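Local structure of uncharacterized protein (Cytophaga hutchinsonii ATCC 33406, 3FF4) at residues A[5-10]-A[61-66]; A[21-26]-A[111-116]; A[83-88]-A[105-110]. The protein is of unknown function but probably binds coenzyme A or a related nucleotide through a Rossmann-like domain. All coordinates share one frame; numbering follows the deposited sequence.

In the fold
From the N terminus, strand 7-10 enters a five-stranded parallel sheet next to its edge strand 34-37, and the chain then runs through helix 19-30 and that edge strand before strand 61-64 takes the middle, beside 7-10. Contact 1 closes that loop. Contact 2 crosses it, because helix 19-30 starts inside the first loop but finds its partner, helix 113-119, only near the C terminus. Contact 3 follows contact 1 in series and falls wholly within the span of contact 2, closing the short beta-alpha-beta unit 85-88, 95-103, 107-110. Contacts 1 and 3 are joined by neighbouring strands 61-64 and 85-88, and contact 2 ties two helices together over the same sheet.

Contact 1 of 3, residues A[5-10]-A[61-66]; sequences KKTLIL and TVTLYI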
# COMPACT_ATOMS: atom_id res chain seq x y z
N LYS A 5 1.75 12.34 -0.85
CA LYS A 5 1.76 11.28 -1.84
C LYS A 5 0.46 10.50 -1.78
O LYS A 5 0.06 10.03 -0.72
CB LYS A 5 2.96 10.36 -1.61
CG LYS A 5 4.26 11.12 -1.60
CD LYS A 5 5.44 10.23 -1.43
CE LYS A 5 6.69 11.04 -1.64
NZ LYS A 5 7.85 10.21 -1.35
N LYS A 6 -0.20 10.37 -2.93
CA LYS A 6 -1.37 9.52 -3.03
C LYS A 6 -0.98 8.06 -2.84
O LYS A 6 -0.25 7.48 -3.66
CB LYS A 6 -2.11 9.70 -4.34
CG LYS A 6 -3.27 8.73 -4.46
CD LYS A 6 -4.44 9.35 -5.11
CE LYS A 6 -4.24 9.46 -6.56
NZ LYS A 6 -5.33 10.34 -7.06
N THR A 7 -1.50 7.47 -1.77
CA THR A 7 -1.03 6.17 -1.26
C THR A 7 -2.15 5.13 -1.21
O THR A 7 -3.16 5.30 -0.50
CB THR A 7 -0.38 6.33 0.14
OG1 THR A 7 0.72 7.24 0.03
CG2 THR A 7 0.13 4.96 0.64
N LEU A 8 -1.98 4.06 -1.96
CA LEU A 8 -2.99 2.99 -1.97
C LEU A 8 -2.53 1.92 -0.96
O LEU A 8 -1.41 1.40 -1.06
CB LEU A 8 -3.15 2.41 -3.39
CG LEU A 8 -4.30 1.42 -3.64
CD1 LEU A 8 -4.79 1.65 -5.07
CD2 LEU A 8 -3.81 -0.04 -3.45
N ILE A 9 -3.41 1.60 -0.00
CA ILE A 9 -3.16 0.50 0.97
C ILE A 9 -3.81 -0.76 0.47
O ILE A 9 -5.04 -0.84 0.38
CB ILE A 9 -3.77 0.85 2.35
CG1 ILE A 9 -3.30 2.25 2.79
CG2 ILE A 9 -3.52 -0.31 3.40
CD1 ILE A 9 -3.94 2.79 4.12
N LEU A 10 -2.98 -1.74 0.15
CA LEU A 10 -3.43 -3.00 -0.36
C LEU A 10 -3.37 -4.07 0.75
O LEU A 10 -2.29 -4.43 1.24
CB LEU A 10 -2.58 -3.41 -1.58
CG LEU A 10 -3.06 -4.61 -2.39
CD1 LEU A 10 -4.48 -4.35 -2.92
CD2 LEU A 10 -2.13 -4.92 -3.56
N THR A 61 2.38 5.70 -4.31
CA THR A 61 2.89 4.59 -3.52
C THR A 61 1.80 3.55 -3.31
O THR A 61 0.67 3.89 -2.93
CB THR A 61 3.39 5.10 -2.12
OG1 THR A 61 4.51 5.97 -2.30
CG2 THR A 61 3.79 3.93 -1.23
N VAL A 62 2.11 2.29 -3.57
CA VAL A 62 1.29 1.20 -3.07
C VAL A 62 1.99 0.72 -1.78
O VAL A 62 3.18 0.40 -1.78
CB VAL A 62 1.13 0.07 -4.09
CG1 VAL A 62 0.39 -1.16 -3.46
CG2 VAL A 62 0.37 0.60 -5.36
N THR A 63 1.26 0.72 -0.67
CA THR A 63 1.80 0.14 0.58
C THR A 63 1.10 -1.19 0.90
O THR A 63 -0.14 -1.28 1.02
CB THR A 63 1.82 1.16 1.78
OG1 THR A 63 2.55 0.61 2.90
CG2 THR A 63 0.37 1.59 2.21
N LEU A 64 1.91 -2.22 0.98
CA LEU A 64 1.46 -3.60 1.01
C LEU A 64 1.26 -4.16 2.42
O LEU A 64 2.20 -4.14 3.24
CB LEU A 64 2.49 -4.50 0.34
CG LEU A 64 2.56 -4.50 -1.18
CD1 LEU A 64 3.70 -5.44 -1.54
CD2 LEU A 64 1.25 -5.03 -1.75
N TYR A 65 0.05 -4.67 2.66
CA TYR A 65 -0.24 -5.38 3.89
C TYR A 65 -0.89 -6.72 3.58
O TYR A 65 -1.82 -7.08 4.25
CB TYR A 65 -1.13 -4.55 4.83
CG TYR A 65 -0.35 -3.41 5.41
CD1 TYR A 65 0.50 -3.61 6.51
CD2 TYR A 65 -0.39 -2.13 4.81
CE1 TYR A 65 1.27 -2.56 7.03
CE2 TYR A 65 0.37 -1.06 5.35
CZ TYR A 65 1.18 -1.29 6.44
OH TYR A 65 1.96 -0.27 6.96
N ILE A 66 -0.43 -7.41 2.54
CA ILE A 66 -0.91 -8.76 2.22
C ILE A 66 0.33 -9.63 2.17
O ILE A 66 1.40 -9.15 1.83
CB ILE A 66 -1.65 -8.84 0.85
CG1 ILE A 66 -0.92 -8.00 -0.20
CG2 ILE A 66 -3.10 -8.33 0.96
CD1 ILE A 66 -1.37 -8.33 -1.66
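L8 and L10 turn their backbone N-H and C=O groups to segment 61-66, each reaching two of its residues, as parallel pairing requires. L8 N gives to T61 O (2.8 Å) and L8 O takes T63 N; L10 N gives to T63 O, and L10 O takes Y65 N at 2.7 Å. T7 and I9 use their own backbone groups on the other side, against strand 34-37.

L10 can be traced outward. Its CB lies 4.2 Å from V62 CG1, CG faces I66 CD1, and CD2 ends 3.8 Å from L64 CD2 and 4.0 Å from I66 CD1. Its CG is anti to the backbone N (chi1 -171°), which carries the branched tip along the sheet among these aliphatic groups.

On the face of T7, I9 and T63, beta-branched residues suit extended strands. T7 sends CG2 to T63 CG2 at 3.7 Å, while its OG1 donates to K5 O from above the carbonyl plane (3.0 Å). Replacing T7 with a glycine would probably open a gap beside the T63 methyl and leave K5 O without this donor. I9 CG1 leans on the same methyl.

Strands 7-10 and 61-64, from which the chain continues to opposite sides of the sheet, form the topological switch point characteristic of Rossmann-like folds.

Contact 2 of 3, residues A[21-26]-A[111-116]; sequences YLAAER and GCTLVM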
# COMPACT_ATOMS: atom_id res chain seq x y z
N TYR A 21 -4.47 -0.68 9.22
CA TYR A 21 -5.28 0.36 9.86
C TYR A 21 -4.37 1.43 10.46
O TYR A 21 -4.53 2.62 10.17
CB TYR A 21 -6.23 -0.20 10.92
CG TYR A 21 -7.25 0.81 11.38
CD1 TYR A 21 -8.50 0.88 10.76
CD2 TYR A 21 -6.98 1.69 12.44
CE1 TYR A 21 -9.46 1.81 11.16
CE2 TYR A 21 -7.93 2.63 12.85
CZ TYR A 21 -9.17 2.68 12.19
OH TYR A 21 -10.13 3.58 12.59
N LEU A 22 -3.40 1.00 11.27
CA LEU A 22 -2.42 1.95 11.78
C LEU A 22 -1.83 2.83 10.63
O LEU A 22 -1.70 4.04 10.80
CB LEU A 22 -1.34 1.23 12.57
CG LEU A 22 -1.90 0.38 13.71
CD1 LEU A 22 -0.80 -0.39 14.42
CD2 LEU A 22 -2.67 1.27 14.71
N ALA A 23 -1.54 2.23 9.47
CA ALA A 23 -0.94 3.00 8.39
C ALA A 23 -1.89 4.07 7.87
O ALA A 23 -1.47 5.19 7.61
CB ALA A 23 -0.50 2.10 7.25
N ALA A 24 -3.17 3.72 7.72
CA ALA A 24 -4.17 4.68 7.24
C ALA A 24 -4.23 5.88 8.18
O ALA A 24 -4.23 7.02 7.70
CB ALA A 24 -5.54 4.04 7.09
N GLU A 25 -4.22 5.60 9.49
CA GLU A 25 -4.21 6.65 10.52
C GLU A 25 -2.99 7.57 10.41
O GLU A 25 -3.14 8.79 10.47
CB GLU A 25 -4.22 6.07 11.93
CG GLU A 25 -5.54 5.48 12.37
CD GLU A 25 -5.53 5.03 13.84
OE1 GLU A 25 -4.52 4.41 14.29
OE2 GLU A 25 -6.54 5.29 14.54
N ARG A 26 -1.79 6.99 10.28
CA ARG A 26 -0.60 7.84 10.16
C ARG A 26 -0.58 8.60 8.83
O ARG A 26 -0.26 9.78 8.81
CB ARG A 26 0.71 7.06 10.35
CG ARG A 26 0.93 6.42 11.71
CD ARG A 26 1.13 7.42 12.85
NE ARG A 26 -0.16 7.77 13.43
CZ ARG A 26 -0.55 9.01 13.70
NH1 ARG A 26 0.24 10.03 13.47
NH2 ARG A 26 -1.74 9.22 14.21
N GLY A 111 10.54 -1.50 4.14
CA GLY A 111 10.55 -0.71 5.36
C GLY A 111 9.15 -0.73 5.96
O GLY A 111 8.24 -1.30 5.38
N CYS A 112 8.98 -0.12 7.13
CA CYS A 112 7.68 0.02 7.76
C CYS A 112 7.15 1.41 7.46
O CYS A 112 7.82 2.43 7.72
CB CYS A 112 7.79 -0.22 9.27
SG CYS A 112 6.32 0.29 10.19
N THR A 113 5.97 1.46 6.85
CA THR A 113 5.29 2.72 6.57
C THR A 113 5.25 3.65 7.78
O THR A 113 5.48 4.83 7.63
CB THR A 113 3.85 2.50 6.00
OG1 THR A 113 3.93 1.72 4.79
CG2 THR A 113 3.16 3.87 5.71
N LEU A 114 4.96 3.11 8.98
CA LEU A 114 4.90 3.94 10.19
C LEU A 114 6.27 4.56 10.53
O LEU A 114 6.38 5.77 10.75
CB LEU A 114 4.38 3.14 11.40
CG LEU A 114 3.11 2.29 11.24
CD1 LEU A 114 2.69 1.61 12.58
CD2 LEU A 114 1.97 3.18 10.73
N VAL A 115 7.31 3.73 10.54
CA VAL A 115 8.68 4.19 10.79
C VAL A 115 9.10 5.23 9.76
O VAL A 115 9.68 6.27 10.13
CB VAL A 115 9.65 3.01 10.85
CG1 VAL A 115 11.11 3.49 10.94
CG2 VAL A 115 9.31 2.13 12.06
N MSE A 116 8.77 4.98 8.50
CA MSE A 116 9.11 5.90 7.44
C MSE A 116 8.46 7.28 7.62
O MSE A 116 9.11 8.31 7.42
CB MSE A 116 8.81 5.29 6.06
CG MSE A 116 9.80 4.17 5.73
SE MSE A 116 9.03 3.11 4.27
CE MSE A 116 9.23 4.35 2.74
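L114 fits its branched end against one side of helix 19-30, over L22, A23 and R26, and the contact is entirely van der Waals, with no hydrogen bond across it. The second segment begins with the extended G111. A CB here would probably crowd the M116 side chain (selenomethionine in this crystal), which suits glycine.

C112 is the N-cap of helix 113-119. Its SG accepts from V115 N, a long bond of 3.6 Å but a straight one (169° at the hydrogen), as expected of a large, weakly polar sulfur. Its carbonyl oxygen meanwhile takes M116 N at 2.8 Å, opening the helical pattern.

T113, in the first turn, divides its two branches. CG2 faces A23 CB at 4.3 Å, a loose approach, while OG1 is hydrogen-bonded to T63 and to N89, so a threonine serves both the greasy and the polar neighbour.

L114 carries the contact. With CG anti to the carbonyl carbon (chi1 -48°) and the chain extended beyond it, both methyls reach across. CD1 stops 4.0 Å from L22 CB, and CD2 comes down on the helix backbone, 3.7 Å from A23 CA. The small A23 permits that approach. CD2 also meets R26 CG at 3.5 Å, the two side chains crossing at about a right angle; the methylene part of the arginine therefore supplies the apolar surface.

M116 points elsewhere, toward R85 and I87. Helices 19-30 and 113-119 thus lie side by side over one face of the sheet, with Y65 touching both A23 and T113 beneath them and I87 of strand 85-88 touching both T113 and M116.

Contact 3 of 3, residues A[83-88]-A[105-110]; sequences PKRVIF and GIEPVI
V86 pairs with strand 107-110 through both its backbone groups: V86 N gives to E107 O at 3.0 Å, and V86 O takes V109 N at 2.9 Å. E107 N reaching K84 O and F88 N reaching V109 O (2.8 Å) complete the parallel pattern. P108, lacking an N-H, costs nothing here, because its nitrogen faces away from strand 85-88 and this strand is the outermost of the sheet within the chain.

Apolar packing occupies the face of V86, F88 and P108. V86 CG2 meets I106 CG2 at 3.8 Å, and I106 CD1 reaches P83 CD, so the branched isoleucine fills the space at the strand entrance. F88 brings the edge of its ring near V109 O, which lies in the ring plane, while CE2 approaches P108 CB obliquely at 3.9 Å. The F88 CB also rests against I110 CG1. Helix 95-103 packs on this face, L101 touching V86, F88 and I106.

Charge belongs to the opposite face, that of R85, I87 and V109. R85 starts out extended, CG anti to the backbone N (chi1 171°), and lays CD on V109 CG2 at 3.7 Å before bending at chi3 (64°). I87 CD1 lies above one face of its guanidinium, toward the rim. The group is held by T61 OG1 and by a salt bridge to the terminal carboxylate of F122, whose ring adds a cation-pi contact. E107 OE1 stays 5.6 Å from R85 NE, so any attraction between these opposite charges is likely to be long-range and weak.

One face is therefore lined by hydrocarbon, packed in part under helix 95-103, while on the other a buried arginine is probably kept charged by the chain's own C terminus, fastening that end to the sheet.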
# COMPACT_ATOMS: atom_id res chain seq x y z
N PRO A 83 2.63 2.61 -10.08
CA PRO A 83 3.00 3.54 -9.01
C PRO A 83 4.47 3.91 -9.14
O PRO A 83 5.21 3.18 -9.78
CB PRO A 83 2.82 2.70 -7.75
CG PRO A 83 3.06 1.30 -8.18
CD PRO A 83 2.49 1.23 -9.59
N LYS A 84 4.91 5.00 -8.51
CA LYS A 84 6.34 5.29 -8.40
C LYS A 84 7.06 4.31 -7.47
O LYS A 84 8.21 3.97 -7.68
CB LYS A 84 6.56 6.71 -7.87
CG LYS A 84 5.93 7.78 -8.76
CD LYS A 84 6.37 9.15 -8.30
CE LYS A 84 7.77 9.46 -8.83
NZ LYS A 84 8.20 10.83 -8.46
N ARG A 85 6.36 3.81 -6.45
CA ARG A 85 7.01 3.06 -5.40
C ARG A 85 6.04 2.05 -4.81
O ARG A 85 4.83 2.32 -4.69
CB ARG A 85 7.48 4.02 -4.29
CG ARG A 85 7.99 3.34 -3.00
CD ARG A 85 8.45 4.37 -1.97
NE ARG A 85 7.33 5.20 -1.53
CZ ARG A 85 7.43 6.19 -0.64
NH1 ARG A 85 8.63 6.49 -0.08
NH2 ARG A 85 6.34 6.89 -0.30
N VAL A 86 6.56 0.89 -4.41
CA VAL A 86 5.78 -0.08 -3.67
C VAL A 86 6.53 -0.37 -2.36
O VAL A 86 7.73 -0.69 -2.39
CB VAL A 86 5.54 -1.38 -4.46
CG1 VAL A 86 4.82 -2.42 -3.61
CG2 VAL A 86 4.70 -1.13 -5.74
N ILE A 87 5.85 -0.21 -1.22
CA ILE A 87 6.47 -0.48 0.10
C ILE A 87 6.10 -1.88 0.61
O ILE A 87 4.90 -2.23 0.69
CB ILE A 87 6.07 0.54 1.17
CG1 ILE A 87 6.42 1.96 0.72
CG2 ILE A 87 6.75 0.19 2.56
CD1 ILE A 87 5.90 3.08 1.64
N PHE A 88 7.13 -2.68 0.88
CA PHE A 88 7.02 -4.01 1.53
C PHE A 88 7.18 -3.87 3.05
O PHE A 88 8.32 -3.88 3.59
CB PHE A 88 8.08 -4.96 0.94
CG PHE A 88 7.86 -5.25 -0.50
CD1 PHE A 88 7.22 -6.41 -0.90
CD2 PHE A 88 8.17 -4.29 -1.46
CE1 PHE A 88 6.97 -6.63 -2.25
CE2 PHE A 88 7.91 -4.51 -2.80
CZ PHE A 88 7.33 -5.67 -3.20
N GLY A 105 10.50 -0.69 -13.89
CA GLY A 105 10.73 0.71 -13.46
C GLY A 105 9.95 1.21 -12.24
O GLY A 105 9.78 2.43 -12.07
N ILE A 106 9.48 0.29 -11.39
CA ILE A 106 8.81 0.63 -10.13
C ILE A 106 9.75 0.32 -8.95
O ILE A 106 10.29 -0.81 -8.86
CB ILE A 106 7.47 -0.15 -9.98
CG1 ILE A 106 6.52 0.18 -11.15
CG2 ILE A 106 6.81 0.11 -8.63
CD1 ILE A 106 5.33 -0.83 -11.36
N GLU A 107 9.95 1.30 -8.06
CA GLU A 107 10.92 1.14 -7.00
C GLU A 107 10.35 0.29 -5.84
O GLU A 107 9.42 0.72 -5.16
CB GLU A 107 11.40 2.49 -6.49
CG GLU A 107 12.58 2.39 -5.55
CD GLU A 107 12.85 3.68 -4.78
OE1 GLU A 107 11.95 4.54 -4.64
OE2 GLU A 107 13.97 3.80 -4.26
N PRO A 108 10.93 -0.91 -5.62
CA PRO A 108 10.53 -1.64 -4.43
C PRO A 108 11.30 -1.05 -3.22
O PRO A 108 12.50 -0.79 -3.33
CB PRO A 108 10.98 -3.06 -4.73
CG PRO A 108 12.13 -2.94 -5.75
CD PRO A 108 12.08 -1.53 -6.31
N VAL A 109 10.62 -0.85 -2.10
CA VAL A 109 11.25 -0.33 -0.87
C VAL A 109 10.85 -1.22 0.30
O VAL A 109 9.66 -1.42 0.53
CB VAL A 109 10.77 1.11 -0.55
CG1 VAL A 109 11.17 1.54 0.90
CG2 VAL A 109 11.34 2.09 -1.56
N ILE A 110 11.83 -1.78 1.00
CA ILE A 110 11.57 -2.59 2.19
C ILE A 110 11.65 -1.66 3.40
O ILE A 110 12.67 -1.06 3.62
CB ILE A 110 12.55 -3.80 2.29
CG1 ILE A 110 12.15 -4.87 1.27
CG2 ILE A 110 12.48 -4.48 3.66
CD1 ILE A 110 13.12 -5.08 0.23